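Local atomic coordinates of reducing-end xylose-releasing exo-oligoxylanase Rex8A (Paenibacillus barcinonensis, PDB entry 6SUD), a protein that trims xylooligosaccharides as an exo-acting glycosidase, releasing xylose from their reducing ends during the breakdown of xylan. Residues Q34-D38 and L39-D43; Y267-A270 and A271-L275. The protein carries 1 engineered substitution. All coordinates share one frame; numbering follows the deposited sequence. Where two conformers were deposited one is given.

Interaction 1. Residues Q34-D38 and L39-D43; sequences QTWND and LFYGD. With EDO (1,2-ethanediol), chain C.
The indole of Trp36 and the ring of Phe40, one helical turn apart, lie almost flat on each other: the Trp36 six-membered ring and the Phe40 ring have centroids 3.9 Å apart and planes inclined by 11°. This is a face-to-face stack displaced toward the rims, and its nearest carbons are Trp36 CZ3 and Phe40 CE1, at 3.5 Å. Trp36 meets its edge partner through the pyrrole nitrogen, where NE1 donates at 2.9 Å to O2 of a bound ethanediol, probably from the crystallisation liquor, with an N-H...O angle of 157°. Tyr41 brings the edge of its own ring toward this nitrogen, with CE2 4.3 Å from Trp36 NE1; the hydroxyl of Tyr41 is hydrogen-bonded to Glu87, which also binds the diol. A chi1 of 169° puts Trp36 CG opposite its own backbone N, and this swings the indole along the helix onto Phe40. Lys84 makes a cation-pi contact with the indole. Replacing Trp36 by alanine would probably leave the Phe40 face without its stacking partner and Lys84 without its aromatic one. Along the same turn the backbone keeps its i to i+4 bonding: Phe40 N to Trp36 O is 3.0 Å, whereas Tyr41 N reaches Asn37 O at 2.7 Å from a tilted position. Gly42 CA then lies 3.1 Å from Asp38 O, at a position where a beta carbon would collide with that carbonyl oxygen. Thr35 and Leu39 pack against helix 359-373. Glycoside hydrolase family 8 is known for an (alpha/alpha)6 barrel, which this helical chain matches; the contact itself is an i, i+4 aromatic pair on the last turns of helix 25-41.

Interaction 2. Residues Y267-A270 and A271-L275; sequences YRVA and ANVAL. With XYP (beta-D-xylopyranose), chain K.
Arg268 begins its side chain beside Asn272, one turn on, with Arg268 CB 4.2 Å from Asn272 ND2. Beyond CB the chain leaves this partner: CG and CD run out in extended form, and a bend about the CG-CD bond (chi3 -72°) turns the guanidinium toward the sugar. NE donates to the backbone oxygen of Asp265, which fixes the inner end of the flat group. Xylose O3 lies in the guanidinium plane, at its edge, and stands 3.8 Å from Arg268 CZ. Two N-H groups therefore reach the same oxygen: Arg268 NH1 donates to O3 at 3.3 Å (152°), and the bond from Arg268 NH2 to O3, also 3.3 Å long, is weak. NH1 has a firmer partner in the Tyr74 hydroxyl and makes weak, long ion pairs with Glu70 and Asp128.

The root of the arginine is held by the helix. Arg268 O accepts Asn272 N at 2.9 Å, while Asn272 CG passes 3.2 Å from the same Arg268 O; the amide OD1 is hydrogen-bonded to a glycerol, probably from the crystallisation liquor. On another side of the helix, Val269 CG1 touches Val273 CG1 at 4.0 Å as the two branched chains cross. Val273 CG2, lying between its own backbone nitrogen and carbonyl carbon, comes within 3.1 Å of Ala270 O.

Chemically, the guanidinium sits among the carboxylate-bearing side chains of Glu70, the inferred proton donor, Asp265, the inferred proton acceptor, and Asp128, all three also hydrogen-bonded to this xylose. The long bonds to O3 imply a modest direct grip by the arginine, whose orientation is probably fixed mainly by Tyr74 and the Asp265 carbonyl.

Overall arrangement
Interaction 1 comes first along the chain, on the C-terminal end of helix 25-41, and interaction 2 follows much later, near the N-terminal end of helix 268-280. Their centres are 24 Å apart and their nearest atoms about 14 Å, so the two do not touch. Both are local contacts, each lying chiefly on one helix of a largely helical chain, consistent with the (alpha/alpha)6 barrel of the family. Their depth differs: the centre of interaction 1 lies about 20 Å from the chain centre and that of interaction 2 about 8 Å; the first is partly buried, the second buried. The first is therefore peripheral packing away from the annotated sites, while the second supplies Arg268 to the xylose-binding pocket.

Interaction 1. Residues Q34-D38 and L39-D43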
loop_
_atom_site.group_PDB
_atom_site.type_symbol
_atom_site.label_atom_id
_atom_site.label_comp_id
_atom_site.label_asym_id
_atom_site.label_seq_id
_atom_site.Cartn_x
_atom_site.Cartn_y
_atom_site.Cartn_z
ATOM N N GLN A 34 3.579 4.579 20.097
ATOM C CA GLN A 34 2.826 3.501 20.784
ATOM C C GLN A 34 2.131 2.610 19.754
ATOM O O GLN A 34 1.994 1.390 20.018
ATOM C CB GLN A 34 1.788 4.022 21.775
ATOM C CG GLN A 34 1.283 2.908 22.679
ATOM C CD GLN A 34 2.407 2.038 23.197
ATOM O OE1 GLN A 34 2.488 0.853 22.888
ATOM N NE2 GLN A 34 3.311 2.623 23.968
ATOM N N THR A 35 1.731 3.156 18.603
ATOM C CA THR A 35 1.091 2.306 17.569
ATOM C C THR A 35 2.146 1.315 17.071
ATOM O O THR A 35 1.860 0.103 16.989
ATOM C CB THR A 35 0.496 3.131 16.425
ATOM O OG1 THR A 35 -0.412 4.076 16.987
ATOM C CG2 THR A 35 -0.175 2.247 15.395
ATOM N N TRP A 36 3.343 1.826 16.788
ATOM C CA TRP A 36 4.502 0.990 16.391
ATOM C C TRP A 36 4.717 -0.130 17.412
ATOM O O TRP A 36 4.800 -1.284 17.015
ATOM C CB TRP A 36 5.779 1.822 16.240
ATOM C CG TRP A 36 6.989 0.947 16.112
ATOM C CD1 TRP A 36 7.763 0.499 17.144
ATOM C CD2 TRP A 36 7.508 0.309 14.924
ATOM N NE1 TRP A 36 8.738 -0.340 16.684
ATOM C CE2 TRP A 36 8.600 -0.489 15.332
ATOM C CE3 TRP A 36 7.159 0.309 13.569
ATOM C CZ2 TRP A 36 9.357 -1.241 14.437
ATOM C CZ3 TRP A 36 7.914 -0.426 12.683
ATOM C CH2 TRP A 36 8.998 -1.189 13.110
ATOM N N ASN A 37 4.865 0.229 18.688
ATOM C CA ASN A 37 5.178 -0.723 19.786
ATOM C C ASN A 37 4.130 -1.841 19.847
ATOM O O ASN A 37 4.528 -3.013 20.028
ATOM C CB ASN A 37 5.268 0.022 21.115
ATOM C CG ASN A 37 6.499 0.897 21.141
ATOM O OD1 ASN A 37 7.527 0.517 20.589
ATOM N ND2 ASN A 37 6.411 2.065 21.757
ATOM N N ASP A 38 2.845 -1.494 19.760
ATOM C CA ASP A 38 1.740 -2.481 19.865
ATOM C C ASP A 38 1.754 -3.424 18.659
ATOM O O ASP A 38 1.606 -4.632 18.862
ATOM C CB ASP A 38 0.378 -1.800 20.021
ATOM C CG ASP A 38 0.181 -1.123 21.365
ATOM O OD1 ASP A 38 0.997 -1.365 22.273
ATOM O OD2 ASP A 38 -0.787 -0.345 21.495
ATOM N N LEU A 39 1.921 -2.907 17.451
ATOM C CA LEU A 39 1.872 -3.753 16.231
ATOM C C LEU A 39 3.069 -4.699 16.131
ATOM O O LEU A 39 2.876 -5.853 15.725
ATOM C CB LEU A 39 1.840 -2.840 15.010
ATOM C CG LEU A 39 0.464 -2.534 14.447
ATOM C CD1 LEU A 39 0.620 -2.260 12.960
ATOM C CD2 LEU A 39 -0.513 -3.682 14.705
ATOM N N PHE A 40 4.270 -4.226 16.450
ATOM C CA PHE A 40 5.498 -5.051 16.335
ATOM C C PHE A 40 5.874 -5.767 17.639
ATOM O O PHE A 40 6.522 -6.824 17.538
ATOM C CB PHE A 40 6.661 -4.205 15.826
ATOM C CG PHE A 40 6.497 -3.849 14.371
ATOM C CD1 PHE A 40 5.507 -2.970 13.968
ATOM C CD2 PHE A 40 7.218 -4.503 13.401
ATOM C CE1 PHE A 40 5.275 -2.709 12.624
ATOM C CE2 PHE A 40 7.012 -4.219 12.054
ATOM C CZ PHE A 40 6.054 -3.307 11.675
ATOM N N TYR A 41 5.541 -5.233 18.812
ATOM C CA TYR A 41 5.994 -5.822 20.104
ATOM C C TYR A 41 4.859 -5.944 21.119
ATOM O O TYR A 41 5.139 -6.152 22.332
ATOM C CB TYR A 41 7.126 -4.968 20.662
ATOM C CG TYR A 41 8.348 -5.059 19.796
ATOM C CD1 TYR A 41 8.974 -6.280 19.645
ATOM C CD2 TYR A 41 8.826 -3.983 19.068
ATOM C CE1 TYR A 41 10.075 -6.438 18.823
ATOM C CE2 TYR A 41 9.924 -4.127 18.227
ATOM C CZ TYR A 41 10.557 -5.355 18.117
ATOM O OH TYR A 41 11.675 -5.537 17.353
ATOM N N GLY A 42 3.614 -5.857 20.663
ATOM C CA GLY A 42 2.466 -5.842 21.589
ATOM C C GLY A 42 2.056 -7.234 22.012
ATOM O O GLY A 42 2.814 -8.201 21.768
ATOM N N ASP A 43 0.866 -7.346 22.596
ATOM C CA ASP A 43 0.406 -8.624 23.196
ATOM C C ASP A 43 -0.053 -9.590 22.093
ATOM O O ASP A 43 -0.120 -9.182 20.910
ATOM C CB ASP A 43 -0.618 -8.377 24.306
ATOM C CG ASP A 43 -2.017 -7.994 23.848
ATOM O OD1 ASP A 43 -2.363 -8.257 22.678
ATOM O OD2 ASP A 43 -2.755 -7.435 24.676
HETATM C C1 EDO C . 13.135 -1.134 17.550
HETATM O O1 EDO C . 13.154 -2.383 18.224
HETATM C C2 EDO C . 11.781 -0.825 17.233
HETATM O O2 EDO C . 10.990 -0.866 18.402
#

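Interaction 2. Residues Y267-A270 and A271-L275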
loop_
_atom_site.group_PDB
_atom_site.type_symbol
_atom_site.label_atom_id
_atom_site.label_comp_id
_atom_site.label_asym_id
_atom_site.label_seq_id
_atom_site.Cartn_x
_atom_site.Cartn_y
_atom_site.Cartn_z
ATOM N N TYR A 267 -10.255 -0.268 -0.611
ATOM C CA TYR A 267 -10.126 0.740 0.473
ATOM C C TYR A 267 -8.867 1.579 0.269
ATOM O O TYR A 267 -8.897 2.801 0.551
ATOM C CB TYR A 267 -10.050 0.078 1.849
ATOM C CG TYR A 267 -11.238 -0.767 2.203
ATOM C CD1 TYR A 267 -12.400 -0.731 1.448
ATOM C CD2 TYR A 267 -11.222 -1.551 3.344
ATOM C CE1 TYR A 267 -13.503 -1.492 1.785
ATOM C CE2 TYR A 267 -12.314 -2.323 3.691
ATOM C CZ TYR A 267 -13.451 -2.302 2.907
ATOM O OH TYR A 267 -14.531 -3.053 3.268
ATOM N N ARG A 268 -7.805 0.961 -0.256
ATOM C CA ARG A 268 -6.462 1.592 -0.340
ATOM C C ARG A 268 -6.463 2.681 -1.418
ATOM O O ARG A 268 -5.616 3.565 -1.320
ATOM C CB ARG A 268 -5.388 0.533 -0.582
ATOM C CG ARG A 268 -5.339 -0.513 0.526
ATOM C CD ARG A 268 -4.426 -1.643 0.110
ATOM N NE ARG A 268 -4.999 -2.497 -0.939
ATOM C CZ ARG A 268 -4.505 -3.689 -1.282
ATOM N NH1 ARG A 268 -3.400 -4.131 -0.716
ATOM N NH2 ARG A 268 -5.092 -4.430 -2.204
ATOM N N VAL A 269 -7.402 2.672 -2.371
ATOM C CA VAL A 269 -7.416 3.714 -3.426
ATOM C C VAL A 269 -7.464 5.108 -2.792
ATOM O O VAL A 269 -6.706 5.976 -3.267
ATOM C CB VAL A 269 -8.581 3.578 -4.416
ATOM C CG1 VAL A 269 -8.586 4.785 -5.328
ATOM C CG2 VAL A 269 -8.514 2.262 -5.171
ATOM N N ALA A 270 -8.347 5.331 -1.816
ATOM C CA ALA A 270 -8.555 6.667 -1.208
ATOM C C ALA A 270 -7.257 7.100 -0.538
ATOM O O ALA A 270 -6.948 8.300 -0.586
ATOM C CB ALA A 270 -9.668 6.665 -0.191
ATOM N N ALA A 271 -6.557 6.151 0.070
ATOM C CA ALA A 271 -5.282 6.373 0.783
ATOM C C ALA A 271 -4.195 6.746 -0.234
ATOM O O ALA A 271 -3.459 7.683 0.014
ATOM C CB ALA A 271 -4.886 5.144 1.558
ATOM N N ASN A 272 -4.124 6.011 -1.339
ATOM C CA ASN A 272 -3.070 6.122 -2.383
ATOM C C ASN A 272 -3.176 7.461 -3.114
ATOM O O ASN A 272 -2.138 8.122 -3.351
ATOM C CB ASN A 272 -3.193 4.981 -3.390
ATOM C CG ASN A 272 -2.769 3.636 -2.844
ATOM O OD1 ASN A 272 -2.037 3.557 -1.850
ATOM N ND2 ASN A 272 -3.234 2.574 -3.492
ATOM N N VAL A 273 -4.391 7.819 -3.507
ATOM C CA VAL A 273 -4.659 9.124 -4.176
ATOM C C VAL A 273 -4.309 10.274 -3.223
ATOM O O VAL A 273 -3.691 11.231 -3.661
ATOM C CB VAL A 273 -6.112 9.196 -4.658
ATOM C CG1 VAL A 273 -6.420 8.098 -5.643
ATOM C CG2 VAL A 273 -7.110 9.120 -3.531
ATOM N N ALA A 274 -4.685 10.183 -1.945
ATOM C CA ALA A 274 -4.381 11.213 -0.922
ATOM C C ALA A 274 -2.867 11.409 -0.776
ATOM O O ALA A 274 -2.442 12.557 -0.651
ATOM C CB ALA A 274 -4.967 10.822 0.399
ATOM N N LEU A 275 -2.071 10.330 -0.780
ATOM C CA LEU A 275 -0.608 10.459 -0.579
ATOM C C LEU A 275 0.025 11.063 -1.843
ATOM O O LEU A 275 0.920 11.906 -1.690
ATOM C CB LEU A 275 -0.002 9.110 -0.186
ATOM C CG LEU A 275 1.432 9.153 0.349
ATOM C CD1 LEU A 275 1.568 10.032 1.585
ATOM C CD2 LEU A 275 1.912 7.745 0.648
HETATM O O1 XYP K . -5.190 -11.354 -0.631
HETATM C C1 XYP K . -4.169 -10.679 -1.400
HETATM C C2 XYP K . -4.383 -9.168 -1.518
HETATM C C3 XYP K . -3.355 -8.519 -2.437
HETATM C C4 XYP K . -2.053 -9.310 -2.380
HETATM C C5 XYP K . -1.913 -9.940 -0.998
HETATM O O2 XYP K . -5.713 -8.857 -1.952
HETATM O O3 XYP K . -3.204 -7.150 -2.024
HETATM O O4 XYP K . -2.084 -10.336 -3.375
HETATM O O5 XYP K . -2.923 -10.915 -0.745
#